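PDB 3QR0: phospholipase C-beta (PLC-beta) from Sepia officinalis, which belongs to the multidomain phosphoinositide-specific phospholipase C family, joining PH, EF-hand-like and C2 domains to a calcium-binding TIM-barrel core. Local coordinates for residues Leu329-His338 against Trp589-Phe600. Residues are numbered along the deposited sequence; the frame is centred on the assembly and turned at random.
Sequences LAAYYINSSH and WNAGCQLVALNF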
loop_
_atom_site.group_PDB
_atom_site.type_symbol
_atom_site.label_atom_id
_atom_site.label_comp_id
_atom_site.label_asym_id
_atom_site.label_seq_id
_atom_site.Cartn_x
_atom_site.Cartn_y
_atom_site.Cartn_z
ATOM N N LEU A 329 2.859 -17.457 14.451
ATOM C CA LEU A 329 3.549 -16.486 13.564
ATOM C C LEU A 329 3.929 -17.057 12.199
ATOM O O LEU A 329 3.901 -16.345 11.189
ATOM C CB LEU A 329 4.836 -15.949 14.211
ATOM C CG LEU A 329 4.781 -14.629 14.987
ATOM C CD1 LEU A 329 6.143 -14.347 15.636
ATOM C CD2 LEU A 329 4.382 -13.478 14.078
ATOM N N ALA A 330 4.320 -18.328 12.182
ATOM C CA ALA A 330 4.713 -19.014 10.949
ATOM C C ALA A 330 3.583 -19.078 9.905
ATOM O O ALA A 330 3.845 -19.323 8.734
ATOM C CB ALA A 330 5.224 -20.431 11.270
ATOM N N ALA A 331 2.346 -18.836 10.330
ATOM C CA ALA A 331 1.176 -18.922 9.455
ATOM C C ALA A 331 0.908 -17.677 8.598
ATOM O O ALA A 331 -0.041 -17.665 7.823
ATOM C CB ALA A 331 -0.066 -19.250 10.294
ATOM N N TYR A 332 1.739 -16.648 8.718
ATOM C CA TYR A 332 1.453 -15.358 8.095
ATOM C C TYR A 332 2.527 -14.914 7.121
ATOM O O TYR A 332 3.704 -15.221 7.293
ATOM C CB TYR A 332 1.296 -14.285 9.174
ATOM C CG TYR A 332 0.179 -14.590 10.126
ATOM C CD1 TYR A 332 -1.101 -14.089 9.917
ATOM C CD2 TYR A 332 0.392 -15.407 11.225
ATOM C CE1 TYR A 332 -2.143 -14.390 10.794
ATOM C CE2 TYR A 332 -0.637 -15.713 12.100
ATOM C CZ TYR A 332 -1.898 -15.207 11.878
ATOM O OH TYR A 332 -2.903 -15.525 12.756
ATOM N N TYR A 333 2.109 -14.169 6.106
ATOM C CA TYR A 333 3.036 -13.365 5.330
ATOM C C TYR A 333 3.165 -12.047 6.086
ATOM O O TYR A 333 2.156 -11.449 6.457
ATOM C CB TYR A 333 2.508 -13.118 3.921
ATOM C CG TYR A 333 2.341 -14.362 3.085
ATOM C CD1 TYR A 333 3.393 -15.263 2.917
ATOM C CD2 TYR A 333 1.139 -14.626 2.438
ATOM C CE1 TYR A 333 3.242 -16.406 2.137
ATOM C CE2 TYR A 333 0.978 -15.765 1.654
ATOM C CZ TYR A 333 2.031 -16.648 1.505
ATOM O OH TYR A 333 1.868 -17.778 0.733
ATOM N N ILE A 334 4.398 -11.619 6.329
ATOM C CA ILE A 334 4.691 -10.465 7.178
ATOM C C ILE A 334 5.490 -9.441 6.361
ATOM O O ILE A 334 6.558 -9.752 5.832
ATOM C CB ILE A 334 5.492 -10.889 8.427
ATOM C CG1 ILE A 334 4.767 -12.013 9.182
ATOM C CG2 ILE A 334 5.731 -9.691 9.352
ATOM C CD1 ILE A 334 5.495 -12.501 10.429
ATOM N N ASN A 335 4.950 -8.230 6.251
ATOM C CA ASN A 335 5.519 -7.170 5.419
ATOM C C ASN A 335 6.930 -6.802 5.907
ATOM O O ASN A 335 7.103 -6.420 7.075
ATOM C CB ASN A 335 4.564 -5.969 5.451
ATOM C CG ASN A 335 4.887 -4.904 4.422
ATOM O OD1 ASN A 335 5.833 -5.015 3.644
ATOM N ND2 ASN A 335 4.086 -3.849 4.424
ATOM N N SER A 336 7.923 -6.935 5.018
ATOM C CA SER A 336 9.337 -6.915 5.398
ATOM C C SER A 336 10.244 -6.052 4.510
ATOM O O SER A 336 10.155 -6.087 3.277
ATOM C CB SER A 336 9.885 -8.341 5.396
ATOM O OG SER A 336 9.178 -9.152 6.315
ATOM N N SER A 337 11.146 -5.319 5.165
ATOM C CA SER A 337 12.077 -4.402 4.517
ATOM C C SER A 337 13.530 -4.881 4.644
ATOM O O SER A 337 13.943 -5.339 5.707
ATOM C CB SER A 337 11.938 -3.020 5.160
ATOM O OG SER A 337 13.062 -2.209 4.894
ATOM N N HIS A 338 14.295 -4.761 3.558
ATOM C CA HIS A 338 15.734 -5.079 3.536
ATOM C C HIS A 338 16.602 -3.808 3.618
ATOM O O HIS A 338 16.249 -2.786 3.022
ATOM C CB HIS A 338 16.088 -5.826 2.241
ATOM C CG HIS A 338 17.563 -6.010 2.032
ATOM N ND1 HIS A 338 18.261 -5.376 1.027
ATOM C CD2 HIS A 338 18.471 -6.754 2.706
ATOM C CE1 HIS A 338 19.535 -5.722 1.092
ATOM N NE2 HIS A 338 19.689 -6.557 2.104
ATOM N N TRP A 589 6.830 -16.191 -1.398
ATOM C CA TRP A 589 5.521 -16.401 -0.764
ATOM C C TRP A 589 4.872 -17.706 -1.231
ATOM O O TRP A 589 4.110 -18.323 -0.476
ATOM C CB TRP A 589 4.554 -15.247 -1.046
ATOM C CG TRP A 589 4.889 -13.967 -0.372
ATOM C CD1 TRP A 589 5.555 -13.799 0.810
ATOM C CD2 TRP A 589 4.531 -12.660 -0.818
ATOM N NE1 TRP A 589 5.653 -12.462 1.116
ATOM C CE2 TRP A 589 5.029 -11.740 0.135
ATOM C CE3 TRP A 589 3.841 -12.172 -1.930
ATOM C CZ2 TRP A 589 4.859 -10.370 0.004
ATOM C CZ3 TRP A 589 3.673 -10.805 -2.057
ATOM C CH2 TRP A 589 4.177 -9.923 -1.095
ATOM N N ASN A 590 5.177 -18.118 -2.465
ATOM C CA ASN A 590 4.681 -19.391 -3.010
ATOM C C ASN A 590 5.198 -20.613 -2.243
ATOM O O ASN A 590 4.554 -21.656 -2.253
ATOM C CB ASN A 590 5.060 -19.546 -4.491
ATOM C CG ASN A 590 4.347 -18.555 -5.399
ATOM O OD1 ASN A 590 3.252 -18.070 -5.092
ATOM N ND2 ASN A 590 4.974 -18.247 -6.535
ATOM N N ALA A 591 6.357 -20.483 -1.600
ATOM C CA ALA A 591 6.921 -21.543 -0.756
ATOM C C ALA A 591 6.567 -21.357 0.730
ATOM O O ALA A 591 7.063 -22.092 1.590
ATOM C CB ALA A 591 8.429 -21.599 -0.928
ATOM N N GLY A 592 5.713 -20.376 1.025
ATOM C CA GLY A 592 5.263 -20.117 2.391
ATOM C C GLY A 592 6.221 -19.304 3.245
ATOM O O GLY A 592 6.030 -19.236 4.461
ATOM N N CYS A 593 7.239 -18.688 2.625
ATOM C CA CYS A 593 8.193 -17.829 3.348
ATOM C C CYS A 593 7.469 -16.599 3.869
ATOM O O CYS A 593 6.673 -16.001 3.154
ATOM C CB CYS A 593 9.365 -17.386 2.457
ATOM S SG CYS A 593 10.340 -18.743 1.779
ATOM N N GLN A 594 7.761 -16.225 5.109
ATOM C CA GLN A 594 6.995 -15.203 5.812
ATOM C C GLN A 594 7.607 -13.812 5.711
ATOM O O GLN A 594 6.883 -12.823 5.556
ATOM C CB GLN A 594 6.838 -15.569 7.286
ATOM C CG GLN A 594 6.200 -16.926 7.519
ATOM C CD GLN A 594 7.216 -18.056 7.536
ATOM O OE1 GLN A 594 8.377 -17.875 7.161
ATOM N NE2 GLN A 594 6.785 -19.220 7.980
ATOM N N LEU A 595 8.932 -13.737 5.809
ATOM C CA LEU A 595 9.633 -12.460 5.861
ATOM C C LEU A 595 10.403 -12.242 4.557
ATOM O O LEU A 595 11.617 -12.413 4.502
ATOM C CB LEU A 595 10.570 -12.415 7.074
ATOM C CG LEU A 595 9.926 -12.534 8.462
ATOM C CD1 LEU A 595 10.995 -12.731 9.548
ATOM C CD2 LEU A 595 9.077 -11.318 8.772
ATOM N N VAL A 596 9.673 -11.868 3.509
ATOM C CA VAL A 596 10.251 -11.686 2.190
ATOM C C VAL A 596 10.677 -10.217 2.034
ATOM O O VAL A 596 9.896 -9.370 1.595
ATOM C CB VAL A 596 9.258 -12.140 1.107
ATOM C CG1 VAL A 596 9.868 -12.013 -0.280
ATOM C CG2 VAL A 596 8.849 -13.574 1.367
ATOM N N ALA A 597 11.925 -9.942 2.411
ATOM C CA ALA A 597 12.441 -8.572 2.545
ATOM C C ALA A 597 12.723 -7.869 1.214
ATOM O O ALA A 597 13.375 -8.415 0.319
ATOM C CB ALA A 597 13.695 -8.562 3.409
ATOM N N LEU A 598 12.230 -6.641 1.102
ATOM C CA LEU A 598 12.365 -5.864 -0.119
ATOM C C LEU A 598 13.009 -4.520 0.174
ATOM O O LEU A 598 12.919 -3.998 1.287
ATOM C CB LEU A 598 10.992 -5.658 -0.763
ATOM C CG LEU A 598 10.224 -6.943 -1.096
ATOM C CD1 LEU A 598 8.776 -6.634 -1.438
ATOM C CD2 LEU A 598 10.913 -7.684 -2.236
ATOM N N ASN A 599 13.653 -3.957 -0.837
ATOM C CA ASN A 599 14.176 -2.607 -0.754
ATOM C C ASN A 599 13.046 -1.605 -0.973
ATOM O O ASN A 599 12.610 -1.399 -2.103
ATOM C CB ASN A 599 15.290 -2.414 -1.781
ATOM C CG ASN A 599 16.497 -3.279 -1.488
ATOM O OD1 ASN A 599 17.002 -3.297 -0.368
ATOM N ND2 ASN A 599 16.964 -4.002 -2.492
ATOM N N PHE A 600 12.595 -0.978 0.111
ATOM C CA PHE A 600 11.438 -0.076 0.078
ATOM C C PHE A 600 11.677 1.206 -0.712
ATOM O O PHE A 600 10.716 1.859 -1.120
ATOM C CB PHE A 600 10.952 0.255 1.501
ATOM C CG PHE A 600 9.914 -0.698 2.016
ATOM C CD1 PHE A 600 10.163 -2.060 2.046
ATOM C CD2 PHE A 600 8.682 -0.240 2.453
ATOM C CE1 PHE A 600 9.206 -2.945 2.504
ATOM C CE2 PHE A 600 7.723 -1.119 2.923
ATOM C CZ PHE A 600 7.977 -2.469 2.942
HETATM O O HOH W 1 6.877 -10.951 3.265
HETATM O O HOH W 2 7.408 -8.211 2.321
HETATM O O HOH W 3 14.045 -1.234 2.597
#
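Y333 lays one ring face against the CB and five-membered ring of W589, with CD1 of Y333 3.4 Å from CD1 of W589 and the ring planes inclined at 45°. Its OH donates to W589 O (2.6 Å) from above the carbonyl plane, while G592 N reaches the same oxygen from the opposite face in the Schellman motif that ends helix 586-589. Q594 reaches back: a bend at chi2 (87°) carries its amide to A330, where NE2 meets A330 O at 3.0 Å, nearly straight and on a lone pair. OE1 accepts T569 N and NE2 also donates to Q567 O, which would fix the group's rotation, and Q594 O accepts I334 N (2.9 Å). S336 turns OG back to I334 O (2.7 Å), beside CD2 of L595 at 3.3 Å, and its carbonyl takes L598 N. One water links I334 O, V596 N and W589 NE1; a second links S336 N to V596 O. Beyond, H338 N bonds L598 O, and H338 ND1 donates to N599 OD1 (2.8 Å). The parallel chains join X and Y regions, consistent with TIM-barrel closure between first and last strands, with the H338 side chain about 5 Å from the bound calcium ion.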